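PDB 2FEF: hypothetical protein PA2201 from Pseudomonas aeruginosa, which is of unknown function but probably acts as an immunity protein that shields the bacterium from a PoNe-type DNA-degrading toxin. Local coordinates for residues B[150-155]-B[166-171]; B[81-86]-B[108-113]; B[181-186]-B[192-197]. All blocks are in the same frame, centred on the assembly; numbering follows the deposited sequence.

Overall arrangement
From the N terminus, the three contacts close one after another, a worked case of an all-helical chain built from short loops in series. Contact 2 (81-86 with 108-113) comes first, pairing the long helices 66-93 and 97-127. Contact 1 (150-155 with 166-171) then brings helix 146-158 against helix 165-172. Contact 3 (181-186 with 192-197) folds a surface loop back on helix 179-189. None nests within or crosses another. In space, contact 1 is the middle piece: Gln151 NE2 and Leu152 meet Ser84 and Trp111 of contact 2, while Leu150 and Leu153 pack on Leu181 and Leu184 of contact 3. Contacts 2 and 3 stay about 12 Å apart at their nearest atoms.

Contact 1: B[150-155]-B[166-171]; sequences LQLLAM and PALVEE
Leu152 meets Leu168 and Leu153 meets Val169 in two neighbouring apolar pairs, and dispersion between methyl groups is all that joins the segments directly. In the first pair CD2 of Leu152 meets CD1 of Leu168 at 4.3 Å, one branch end against another. The second pair is more enveloping, Leu153 reaching over with its branch ends. Both CD1 and CD2 of Leu153 lie 4.2 Å from CG2 of Val169, so the leucine fork straddles a single valine methyl. That methyl is placed by the valine torsion, which sends CG1 anti to the backbone N (chi1 174°) and turns CG2 to the leucine. At these separations the fit is comfortable rather than tight; the nearest approach of the two backbones is 7.9 Å, between CA of Leu152 and CA of Leu168.

This is a buried helix-helix interface of an all-helical fold, joining helix 146-158 to the short helix 165-172, the next one along the chain. Segment 166-171 includes a wider pi-type turn at 168-171.

Polar interactions lie around the apolar pairs. Tyr104 of helix 97-127 reaches both segments: its OH is hydrogen-bonded to Leu152 O, and its side chain touches Leu168. The amide NE2 of Gln151 bonds to Ser84 O and Ala252 O, and Glu171 forms a salt bridge with Arg116.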
ATOM      1  N   LEU B 150      -8.865  23.799  -5.732  1.00 24.51           N
ATOM      2  CA  LEU B 150      -9.361  24.080  -7.100  1.00 25.03           C
ATOM      3  C   LEU B 150     -10.275  22.932  -7.538  1.00 25.60           C
ATOM      4  O   LEU B 150     -11.387  23.175  -8.011  1.00 27.13           O
ATOM      5  CB  LEU B 150      -8.186  24.226  -8.101  1.00 23.89           C
ATOM      6  CG  LEU B 150      -8.605  24.324  -9.586  1.00 25.53           C
ATOM      7  CD1 LEU B 150      -9.477  25.566  -9.772  1.00 22.58           C
ATOM      8  CD2 LEU B 150      -7.335  24.388 -10.410  1.00 22.96           C
ATOM      9  N   GLN B 151      -9.804  21.683  -7.387  1.00 25.58           N
ATOM     10  CA  GLN B 151     -10.614  20.525  -7.782  1.00 26.04           C
ATOM     11  C   GLN B 151     -11.958  20.505  -7.019  1.00 24.84           C
ATOM     12  O   GLN B 151     -13.017  20.276  -7.604  1.00 23.84           O
ATOM     13  CB  GLN B 151      -9.878  19.191  -7.484  1.00 25.74           C
ATOM     14  CG  GLN B 151     -10.661  17.984  -8.077  1.00 28.10           C
ATOM     15  CD  GLN B 151     -10.244  16.660  -7.493  1.00 29.25           C
ATOM     16  OE1 GLN B 151     -10.575  16.349  -6.342  1.00 29.80           O
ATOM     17  NE2 GLN B 151      -9.537  15.855  -8.291  1.00 27.02           N
ATOM     18  N   LEU B 152     -11.906  20.722  -5.707  1.00 23.93           N
ATOM     19  CA  LEU B 152     -13.134  20.636  -4.900  1.00 23.76           C
ATOM     20  C   LEU B 152     -14.176  21.657  -5.359  1.00 24.14           C
ATOM     21  O   LEU B 152     -15.369  21.320  -5.466  1.00 24.89           O
ATOM     22  CB  LEU B 152     -12.820  20.825  -3.410  1.00 24.18           C
ATOM     23  CG  LEU B 152     -12.206  19.565  -2.792  1.00 23.13           C
ATOM     24  CD1 LEU B 152     -11.634  19.997  -1.388  1.00 27.26           C
ATOM     25  CD2 LEU B 152     -13.239  18.463  -2.691  1.00 26.05           C
ATOM     26  N   LEU B 153     -13.750  22.890  -5.624  1.00 22.71           N
ATOM     27  CA  LEU B 153     -14.719  23.923  -6.003  1.00 24.79           C
ATOM     28  C   LEU B 153     -15.111  23.760  -7.460  1.00 24.48           C
ATOM     29  O   LEU B 153     -16.297  23.734  -7.767  1.00 24.42           O
ATOM     30  CB  LEU B 153     -14.212  25.350  -5.703  1.00 24.51           C
ATOM     31  CG  LEU B 153     -14.452  25.826  -4.262  1.00 26.90           C
ATOM     32  CD1 LEU B 153     -13.950  24.810  -3.204  1.00 27.48           C
ATOM     33  CD2 LEU B 153     -13.852  27.180  -4.008  1.00 26.74           C
ATOM     34  N   ALA B 154     -14.121  23.623  -8.353  1.00 24.75           N
ATOM     35  CA  ALA B 154     -14.447  23.542  -9.799  1.00 24.31           C
ATOM     36  C   ALA B 154     -15.243  22.283 -10.141  1.00 24.62           C
ATOM     37  O   ALA B 154     -16.190  22.340 -10.967  1.00 24.45           O
ATOM     38  CB  ALA B 154     -13.157  23.623 -10.647  1.00 24.28           C
HETATM   39  N   MSE B 155     -14.917  21.159  -9.479  1.00 24.51           N
HETATM   40  CA  MSE B 155     -15.608  19.914  -9.828  1.00 24.77           C
HETATM   41  C   MSE B 155     -16.962  19.933  -9.177  1.00 24.64           C
HETATM   42  O   MSE B 155     -17.886  19.352  -9.689  1.00 25.60           O
HETATM   43  CB  MSE B 155     -14.816  18.633  -9.494  1.00 25.00           C
HETATM   44  CG  MSE B 155     -13.442  18.435 -10.243  1.00 26.08           C
HETATM   45 SE   MSE B 155     -13.694  18.747 -12.216  1.00 40.21          SE
HETATM   46  CE  MSE B 155     -13.132  20.556 -12.420  1.00 42.68           C
ATOM     47  N   PRO B 166     -20.316  25.282   0.277  1.00 25.78           N
ATOM     48  CA  PRO B 166     -20.232  26.071   1.517  1.00 25.71           C
ATOM     49  C   PRO B 166     -19.568  25.387   2.687  1.00 25.56           C
ATOM     50  O   PRO B 166     -18.722  26.020   3.292  1.00 25.50           O
ATOM     51  CB  PRO B 166     -21.702  26.413   1.832  1.00 24.89           C
ATOM     52  CG  PRO B 166     -22.322  26.495   0.431  1.00 26.63           C
ATOM     53  CD  PRO B 166     -21.701  25.265  -0.229  1.00 26.60           C
ATOM     54  N   ALA B 167     -19.905  24.135   3.014  1.00 25.14           N
ATOM     55  CA  ALA B 167     -19.205  23.462   4.131  1.00 26.71           C
ATOM     56  C   ALA B 167     -17.728  23.231   3.816  1.00 26.11           C
ATOM     57  O   ALA B 167     -16.866  23.342   4.704  1.00 27.67           O
ATOM     58  CB  ALA B 167     -19.858  22.140   4.493  1.00 26.90           C
ATOM     59  N   LEU B 168     -17.439  22.874   2.569  1.00 25.44           N
ATOM     60  CA  LEU B 168     -16.040  22.753   2.131  1.00 26.29           C
ATOM     61  C   LEU B 168     -15.252  24.030   2.383  1.00 25.81           C
ATOM     62  O   LEU B 168     -14.190  23.996   2.992  1.00 27.35           O
ATOM     63  CB  LEU B 168     -15.938  22.317   0.645  1.00 26.39           C
ATOM     64  CG  LEU B 168     -16.444  20.901   0.339  1.00 26.11           C
ATOM     65  CD1 LEU B 168     -16.561  20.691  -1.151  1.00 25.61           C
ATOM     66  CD2 LEU B 168     -15.543  19.821   0.948  1.00 26.35           C
ATOM     67  N   VAL B 169     -15.744  25.157   1.897  1.00 26.19           N
ATOM     68  CA  VAL B 169     -15.078  26.437   2.149  1.00 25.44           C
ATOM     69  C   VAL B 169     -14.952  26.742   3.658  1.00 25.33           C
ATOM     70  O   VAL B 169     -13.881  27.116   4.125  1.00 26.12           O
ATOM     71  CB  VAL B 169     -15.768  27.555   1.378  1.00 24.97           C
ATOM     72  CG1 VAL B 169     -15.197  28.881   1.732  1.00 26.45           C
ATOM     73  CG2 VAL B 169     -15.595  27.302  -0.185  1.00 24.76           C
ATOM     74  N   GLU B 170     -16.030  26.580   4.424  1.00 24.28           N
ATOM     75  CA  GLU B 170     -15.930  26.850   5.869  1.00 25.67           C
ATOM     76  C   GLU B 170     -14.982  25.895   6.627  1.00 25.65           C
ATOM     77  O   GLU B 170     -14.104  26.340   7.380  1.00 26.82           O
ATOM     78  CB  GLU B 170     -17.301  26.845   6.560  1.00 25.11           C
ATOM     79  CG  GLU B 170     -17.130  26.955   8.097  1.00 27.93           C
ATOM     80  CD  GLU B 170     -18.417  27.048   8.843  1.00 32.73           C
ATOM     81  OE1 GLU B 170     -19.429  26.561   8.323  1.00 33.49           O
ATOM     82  OE2 GLU B 170     -18.406  27.608   9.962  1.00 36.35           O
ATOM     83  N   GLU B 171     -15.207  24.599   6.474  1.00 27.03           N
ATOM     84  CA  GLU B 171     -14.596  23.606   7.360  1.00 28.03           C
ATOM     85  C   GLU B 171     -13.227  23.137   6.855  1.00 27.00           C
ATOM     86  O   GLU B 171     -12.302  22.915   7.653  1.00 25.29           O
ATOM     87  CB  GLU B 171     -15.517  22.406   7.548  1.00 28.81           C
ATOM     88  CG  GLU B 171     -16.939  22.765   8.058  1.00 30.69           C
ATOM     89  CD  GLU B 171     -17.737  21.566   8.636  1.00 33.73           C
ATOM     90  OE1 GLU B 171     -18.970  21.476   8.386  1.00 38.99           O
ATOM     91  OE2 GLU B 171     -17.150  20.713   9.353  1.00 39.54           O
TER

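Contact 2: B[81-86]-B[108-113]; sequences ENASTL and AALWLD
Trp111 and Ser84 are brought together by similar first torsions. In each the group beyond CB stands anti to the carbonyl carbon and beside the backbone N, and for Trp111 (chi1 -82°) this carries the indole across to the other helix although its CB does not start in that direction. The pyrrole edge then presents NE1 to the serine hydroxyl. Trp111 NE1 donates to Ser84 OG over 3.0 Å at an N-H...O angle of 159°, with the oxygen lying slightly out of the ring plane. The bond satisfies the indole N-H in a buried setting and, with the packing around it, helps to fix the turn of the ring.

Glu81 packs against the CZ2-CH2 side of the benzo ring. Its CG approaches obliquely, 3.9 Å from both CZ2 and CH2 of Trp111, while the extended chain carries the carboxylate onward, its plane close to parallel with the indole. That carboxylate is spent on a subunit interface, in salt bridges to Arg59 and Arg54 of the second subunit. A separate apolar pair, Ala83 CB on Leu110 CD1 at 3.8 Å, joins the helices through the residues that precede Ser84 and Trp111.

The segment axes approach to 9.1 Å and run nearly antiparallel at 163°, the geometry of a helical hairpin made by helices 66-93 and 97-127. Around this hairpin, helix 35-54 packs on Thr85 and Leu86, helix 146-158 brings Phe148 to the indole ring, and helix 165-172 sets Leu168 on Ala108 and Val172 on Trp111.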
ATOM      1  N   GLU B  81      -6.936  12.862  -0.270  1.00 24.29           N
ATOM      2  CA  GLU B  81      -6.097  13.098  -1.482  1.00 25.69           C
ATOM      3  C   GLU B  81      -6.225  11.967  -2.494  1.00 24.35           C
ATOM      4  O   GLU B  81      -6.291  12.194  -3.685  1.00 23.33           O
ATOM      5  CB  GLU B  81      -4.599  13.267  -1.110  1.00 24.98           C
ATOM      6  CG  GLU B  81      -4.271  14.511  -0.268  1.00 27.37           C
ATOM      7  CD  GLU B  81      -2.751  14.787  -0.138  1.00 29.71           C
ATOM      8  OE1 GLU B  81      -1.929  14.186  -0.865  1.00 33.47           O
ATOM      9  OE2 GLU B  81      -2.397  15.612   0.725  1.00 36.19           O
ATOM     10  N   ASN B  82      -6.222  10.728  -2.011  1.00 24.96           N
ATOM     11  CA  ASN B  82      -6.357   9.577  -2.913  1.00 25.11           C
ATOM     12  C   ASN B  82      -7.696   9.573  -3.630  1.00 24.07           C
ATOM     13  O   ASN B  82      -7.796   9.167  -4.814  1.00 23.84           O
ATOM     14  CB  ASN B  82      -6.204   8.259  -2.120  1.00 24.80           C
ATOM     15  CG  ASN B  82      -4.798   8.054  -1.531  1.00 26.33           C
ATOM     16  OD1 ASN B  82      -3.785   8.680  -1.938  1.00 26.49           O
ATOM     17  ND2 ASN B  82      -4.735   7.162  -0.549  1.00 24.05           N
ATOM     18  N   ALA B  83      -8.745  10.002  -2.924  1.00 24.21           N
ATOM     19  CA  ALA B  83     -10.058  10.149  -3.576  1.00 25.01           C
ATOM     20  C   ALA B  83     -10.035  11.266  -4.609  1.00 24.58           C
ATOM     21  O   ALA B  83     -10.643  11.130  -5.661  1.00 25.04           O
ATOM     22  CB  ALA B  83     -11.202  10.385  -2.548  1.00 24.57           C
ATOM     23  N   SER B  84      -9.359  12.370  -4.325  1.00 24.60           N
ATOM     24  CA  SER B  84      -9.164  13.409  -5.372  1.00 25.63           C
ATOM     25  C   SER B  84      -8.414  12.868  -6.625  1.00 24.57           C
ATOM     26  O   SER B  84      -8.750  13.231  -7.741  1.00 24.45           O
ATOM     27  CB  SER B  84      -8.413  14.623  -4.792  1.00 25.79           C
ATOM     28  OG  SER B  84      -9.308  15.403  -3.997  1.00 27.39           O
ATOM     29  N   THR B  85      -7.377  12.054  -6.411  1.00 25.49           N
ATOM     30  CA  THR B  85      -6.617  11.459  -7.530  1.00 25.18           C
ATOM     31  C   THR B  85      -7.494  10.478  -8.267  1.00 24.93           C
ATOM     32  O   THR B  85      -7.519  10.469  -9.480  1.00 24.14           O
ATOM     33  CB  THR B  85      -5.283  10.844  -7.061  1.00 25.67           C
ATOM     34  OG1 THR B  85      -4.609  11.799  -6.229  1.00 24.59           O
ATOM     35  CG2 THR B  85      -4.413  10.502  -8.247  1.00 26.21           C
ATOM     36  N   LEU B  86      -8.285   9.701  -7.541  1.00 24.52           N
ATOM     37  CA  LEU B  86      -9.240   8.805  -8.204  1.00 24.60           C
ATOM     38  C   LEU B  86     -10.160   9.599  -9.119  1.00 24.71           C
ATOM     39  O   LEU B  86     -10.409   9.200 -10.265  1.00 23.91           O
ATOM     40  CB  LEU B  86     -10.071   8.034  -7.155  1.00 24.68           C
ATOM     41  CG  LEU B  86     -10.783   6.812  -7.759  1.00 25.94           C
ATOM     42  CD1 LEU B  86      -9.846   5.643  -8.019  1.00 22.30           C
ATOM     43  CD2 LEU B  86     -11.951   6.361  -6.841  1.00 28.09           C
ATOM     44  N   ALA B 108     -15.500  14.853  -1.776  1.00 25.82           N
ATOM     45  CA  ALA B 108     -15.913  15.974  -0.933  1.00 25.72           C
ATOM     46  C   ALA B 108     -16.189  15.545   0.517  1.00 25.41           C
ATOM     47  O   ALA B 108     -15.755  16.229   1.460  1.00 25.19           O
ATOM     48  CB  ALA B 108     -17.137  16.667  -1.545  1.00 26.05           C
ATOM     49  N   ALA B 109     -16.882  14.413   0.706  1.00 25.52           N
ATOM     50  CA  ALA B 109     -17.192  13.922   2.066  1.00 25.70           C
ATOM     51  C   ALA B 109     -15.916  13.576   2.805  1.00 25.72           C
ATOM     52  O   ALA B 109     -15.788  13.872   3.963  1.00 25.59           O
ATOM     53  CB  ALA B 109     -18.072  12.702   2.003  1.00 25.33           C
ATOM     54  N   LEU B 110     -14.965  12.925   2.138  1.00 26.39           N
ATOM     55  CA  LEU B 110     -13.744  12.549   2.835  1.00 26.33           C
ATOM     56  C   LEU B 110     -12.938  13.776   3.247  1.00 26.19           C
ATOM     57  O   LEU B 110     -12.381  13.781   4.346  1.00 24.59           O
ATOM     58  CB  LEU B 110     -12.895  11.561   2.022  1.00 26.68           C
ATOM     59  CG  LEU B 110     -13.455  10.134   1.952  1.00 26.78           C
ATOM     60  CD1 LEU B 110     -12.722   9.430   0.786  1.00 28.97           C
ATOM     61  CD2 LEU B 110     -13.333   9.385   3.328  1.00 26.97           C
ATOM     62  N   TRP B 111     -12.855  14.793   2.372  1.00 24.68           N
ATOM     63  CA  TRP B 111     -12.186  16.045   2.759  1.00 24.95           C
ATOM     64  C   TRP B 111     -12.839  16.739   3.983  1.00 26.37           C
ATOM     65  O   TRP B 111     -12.139  17.185   4.905  1.00 25.68           O
ATOM     66  CB  TRP B 111     -12.107  17.003   1.565  1.00 25.88           C
ATOM     67  CG  TRP B 111     -10.954  16.711   0.635  1.00 23.32           C
ATOM     68  CD1 TRP B 111     -11.010  16.030  -0.571  1.00 26.35           C
ATOM     69  CD2 TRP B 111      -9.580  17.050   0.843  1.00 25.68           C
ATOM     70  NE1 TRP B 111      -9.751  15.969  -1.126  1.00 26.36           N
ATOM     71  CE2 TRP B 111      -8.852  16.552  -0.266  1.00 26.97           C
ATOM     72  CE3 TRP B 111      -8.878  17.694   1.886  1.00 24.43           C
ATOM     73  CZ2 TRP B 111      -7.456  16.732  -0.392  1.00 27.33           C
ATOM     74  CZ3 TRP B 111      -7.502  17.878   1.759  1.00 26.94           C
ATOM     75  CH2 TRP B 111      -6.804  17.376   0.628  1.00 26.35           C
ATOM     76  N   LEU B 112     -14.170  16.806   3.971  1.00 26.41           N
ATOM     77  CA  LEU B 112     -14.956  17.365   5.067  1.00 26.97           C
ATOM     78  C   LEU B 112     -14.762  16.555   6.354  1.00 26.61           C
ATOM     79  O   LEU B 112     -14.478  17.141   7.403  1.00 26.80           O
ATOM     80  CB  LEU B 112     -16.432  17.342   4.684  1.00 26.46           C
ATOM     81  CG  LEU B 112     -17.393  17.978   5.669  1.00 30.53           C
ATOM     82  CD1 LEU B 112     -16.990  19.438   5.894  1.00 30.77           C
ATOM     83  CD2 LEU B 112     -18.804  17.856   5.118  1.00 31.76           C
ATOM     84  N   ASP B 113     -14.907  15.223   6.271  1.00 26.17           N
ATOM     85  CA  ASP B 113     -14.634  14.333   7.443  1.00 25.98           C
ATOM     86  C   ASP B 113     -13.225  14.478   7.971  1.00 26.13           C
ATOM     87  O   ASP B 113     -13.011  14.548   9.197  1.00 25.92           O
ATOM     88  CB  ASP B 113     -14.936  12.853   7.125  1.00 26.23           C
ATOM     89  CG  ASP B 113     -16.457  12.599   6.842  1.00 26.31           C
ATOM     90  OD1 ASP B 113     -17.324  13.447   7.158  1.00 24.87           O
ATOM     91  OD2 ASP B 113     -16.784  11.535   6.324  1.00 26.23           O
TER

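Contact 3: B[181-186]-B[192-197]; sequences LDYLGA and TSASEE
Ala194 packs its methyl against Asp182 and Tyr183 where the chain, having left helix 179-189, runs back along it as an irregular loop that carries an ST turn at Ser195. The helix and this returning loop both belong to the region resembling the C-terminal part of PoNi immunity proteins.

The close-fitting part is small. Ala194 CB lies 3.6 Å from CE1 of the Tyr183 ring, which it meets obliquely, and 3.8 Å from Asp182 CB. The loop methyl is thus wedged between two successive helix side chains, and the backbones come correspondingly near, with 5.4 Å between CA of Asp182 and CA of Ala194. A bound ethanediol, probably from the crystallisation liquor, is a further neighbour of the Ala194 side chain, about 4 Å away. Next to the wedge the loop is tethered by the carboxylate of Asp182. With CG anti to the carbonyl carbon (chi1 -74°), this group is swung toward the Ser195 end of the loop, where OD2 takes the N-H of Ser195 at 2.8 Å and 161° through the anti lone pair. The other oxygen, OD1, is hydrogen-bonded to Thr177 OG1, so both carboxylate oxygens have a partner.

The outer side is looser. Thr192, Ser193 and Glu196 are exposed and start their side chains away from the helix. Farther along, Arg179 bonds to Ser195 O and Arg142 forms a salt bridge with Glu197. The ST turn itself is closed by Glu197 N donating to Ser195 OG over 3.1 Å.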
ATOM      1  N   LEU B 181     -10.843  31.163  -6.291  1.00 25.56           N
ATOM      2  CA  LEU B 181     -11.690  30.296  -5.458  1.00 26.35           C
ATOM      3  C   LEU B 181     -12.981  31.023  -5.062  1.00 26.93           C
ATOM      4  O   LEU B 181     -14.059  30.399  -5.025  1.00 27.15           O
ATOM      5  CB  LEU B 181     -10.948  29.783  -4.200  1.00 25.60           C
ATOM      6  CG  LEU B 181      -9.752  28.838  -4.432  1.00 25.55           C
ATOM      7  CD1 LEU B 181      -9.046  28.456  -3.090  1.00 24.88           C
ATOM      8  CD2 LEU B 181     -10.131  27.596  -5.309  1.00 27.78           C
ATOM      9  N   ASP B 182     -12.882  32.325  -4.774  1.00 27.29           N
ATOM     10  CA  ASP B 182     -14.081  33.132  -4.513  1.00 28.23           C
ATOM     11  C   ASP B 182     -15.050  33.202  -5.707  1.00 28.59           C
ATOM     12  O   ASP B 182     -16.268  33.052  -5.514  1.00 28.71           O
ATOM     13  CB  ASP B 182     -13.731  34.547  -4.032  1.00 28.90           C
ATOM     14  CG  ASP B 182     -13.232  34.579  -2.580  1.00 30.72           C
ATOM     15  OD1 ASP B 182     -13.294  33.541  -1.886  1.00 31.72           O
ATOM     16  OD2 ASP B 182     -12.788  35.668  -2.137  1.00 30.60           O
ATOM     17  N   TYR B 183     -14.535  33.413  -6.922  1.00 27.67           N
ATOM     18  CA  TYR B 183     -15.371  33.320  -8.132  1.00 28.27           C
ATOM     19  C   TYR B 183     -16.021  31.954  -8.309  1.00 28.60           C
ATOM     20  O   TYR B 183     -17.204  31.878  -8.630  1.00 28.40           O
ATOM     21  CB  TYR B 183     -14.589  33.703  -9.392  1.00 29.17           C
ATOM     22  CG  TYR B 183     -14.628  35.193  -9.650  1.00 30.16           C
ATOM     23  CD1 TYR B 183     -13.877  36.067  -8.880  1.00 30.22           C
ATOM     24  CD2 TYR B 183     -15.408  35.720 -10.683  1.00 32.49           C
ATOM     25  CE1 TYR B 183     -13.906  37.444  -9.109  1.00 31.97           C
ATOM     26  CE2 TYR B 183     -15.441  37.098 -10.926  1.00 33.43           C
ATOM     27  CZ  TYR B 183     -14.685  37.949 -10.123  1.00 33.09           C
ATOM     28  OH  TYR B 183     -14.709  39.307 -10.329  1.00 33.17           O
ATOM     29  N   LEU B 184     -15.250  30.881  -8.106  1.00 28.10           N
ATOM     30  CA  LEU B 184     -15.793  29.519  -8.241  1.00 27.57           C
ATOM     31  C   LEU B 184     -16.891  29.215  -7.228  1.00 28.44           C
ATOM     32  O   LEU B 184     -17.855  28.535  -7.549  1.00 29.69           O
ATOM     33  CB  LEU B 184     -14.687  28.466  -8.171  1.00 25.98           C
ATOM     34  CG  LEU B 184     -13.690  28.510  -9.342  1.00 26.92           C
ATOM     35  CD1 LEU B 184     -12.588  27.469  -9.159  1.00 26.34           C
ATOM     36  CD2 LEU B 184     -14.441  28.316 -10.687  1.00 26.25           C
ATOM     37  N   GLY B 185     -16.737  29.697  -5.998  1.00 28.61           N
ATOM     38  CA  GLY B 185     -17.742  29.451  -4.965  1.00 29.35           C
ATOM     39  C   GLY B 185     -18.795  30.512  -4.756  1.00 30.25           C
ATOM     40  O   GLY B 185     -19.662  30.357  -3.883  1.00 30.22           O
ATOM     41  N   ALA B 186     -18.736  31.577  -5.554  1.00 30.69           N
ATOM     42  CA  ALA B 186     -19.565  32.768  -5.350  1.00 31.43           C
ATOM     43  C   ALA B 186     -21.061  32.470  -5.278  1.00 31.40           C
ATOM     44  O   ALA B 186     -21.729  32.897  -4.333  1.00 31.66           O
ATOM     45  CB  ALA B 186     -19.277  33.817  -6.430  1.00 32.02           C
ATOM     46  N   THR B 192     -20.807  38.438  -2.432  1.00 39.83           N
ATOM     47  CA  THR B 192     -21.060  39.718  -3.106  1.00 41.77           C
ATOM     48  C   THR B 192     -19.759  40.413  -3.534  1.00 42.18           C
ATOM     49  O   THR B 192     -19.773  41.311  -4.385  1.00 43.35           O
ATOM     50  CB  THR B 192     -22.011  40.650  -2.288  1.00 41.72           C
ATOM     51  OG1 THR B 192     -21.597  40.709  -0.911  1.00 42.28           O
ATOM     52  CG2 THR B 192     -23.441  40.120  -2.353  1.00 42.32           C
ATOM     53  N   SER B 193     -18.637  39.961  -2.975  1.00 42.37           N
ATOM     54  CA  SER B 193     -17.306  40.433  -3.381  1.00 41.93           C
ATOM     55  C   SER B 193     -16.268  39.302  -3.374  1.00 40.91           C
ATOM     56  O   SER B 193     -16.457  38.280  -2.722  1.00 41.30           O
ATOM     57  CB  SER B 193     -16.839  41.543  -2.437  1.00 42.21           C
ATOM     58  OG  SER B 193     -16.418  40.973  -1.208  1.00 42.32           O
ATOM     59  N   ALA B 194     -15.161  39.504  -4.082  1.00 39.77           N
ATOM     60  CA  ALA B 194     -14.095  38.507  -4.119  1.00 38.62           C
ATOM     61  C   ALA B 194     -12.804  39.080  -3.558  1.00 37.79           C
ATOM     62  O   ALA B 194     -12.578  40.293  -3.616  1.00 37.48           O
ATOM     63  CB  ALA B 194     -13.879  37.994  -5.549  1.00 37.97           C
ATOM     64  N   SER B 195     -11.966  38.192  -3.027  1.00 36.76           N
ATOM     65  CA  SER B 195     -10.610  38.514  -2.593  1.00 36.04           C
ATOM     66  C   SER B 195      -9.860  39.195  -3.741  1.00 36.25           C
ATOM     67  O   SER B 195     -10.164  38.966  -4.911  1.00 35.01           O
ATOM     68  CB  SER B 195      -9.890  37.216  -2.208  1.00 35.92           C
ATOM     69  OG  SER B 195      -8.527  37.434  -1.899  1.00 35.49           O
ATOM     70  N   GLU B 196      -8.890  40.038  -3.401  1.00 36.32           N
ATOM     71  CA  GLU B 196      -8.044  40.670  -4.416  1.00 36.58           C
ATOM     72  C   GLU B 196      -6.739  39.913  -4.622  1.00 35.97           C
ATOM     73  O   GLU B 196      -5.971  40.248  -5.527  1.00 35.98           O
ATOM     74  CB  GLU B 196      -7.734  42.117  -4.037  1.00 37.75           C
ATOM     75  CG  GLU B 196      -8.960  43.010  -3.966  1.00 40.23           C
ATOM     76  CD  GLU B 196      -8.617  44.418  -3.573  1.00 44.76           C
ATOM     77  OE1 GLU B 196      -7.425  44.686  -3.283  1.00 46.81           O
ATOM     78  OE2 GLU B 196      -9.543  45.258  -3.551  1.00 46.95           O
ATOM     79  N   GLU B 197      -6.493  38.906  -3.787  1.00 35.08           N
ATOM     80  CA  GLU B 197      -5.265  38.118  -3.864  1.00 34.82           C
ATOM     81  C   GLU B 197      -5.346  37.008  -4.908  1.00 33.88           C
ATOM     82  O   GLU B 197      -6.426  36.497  -5.222  1.00 33.29           O
ATOM     83  CB  GLU B 197      -4.942  37.466  -2.522  1.00 34.49           C
ATOM     84  CG  GLU B 197      -4.806  38.415  -1.325  1.00 37.03           C
ATOM     85  CD  GLU B 197      -4.439  37.657  -0.056  1.00 36.20           C
ATOM     86  OE1 GLU B 197      -5.320  37.453   0.810  1.00 38.75           O
ATOM     87  OE2 GLU B 197      -3.277  37.225   0.060  1.00 38.52           O
TER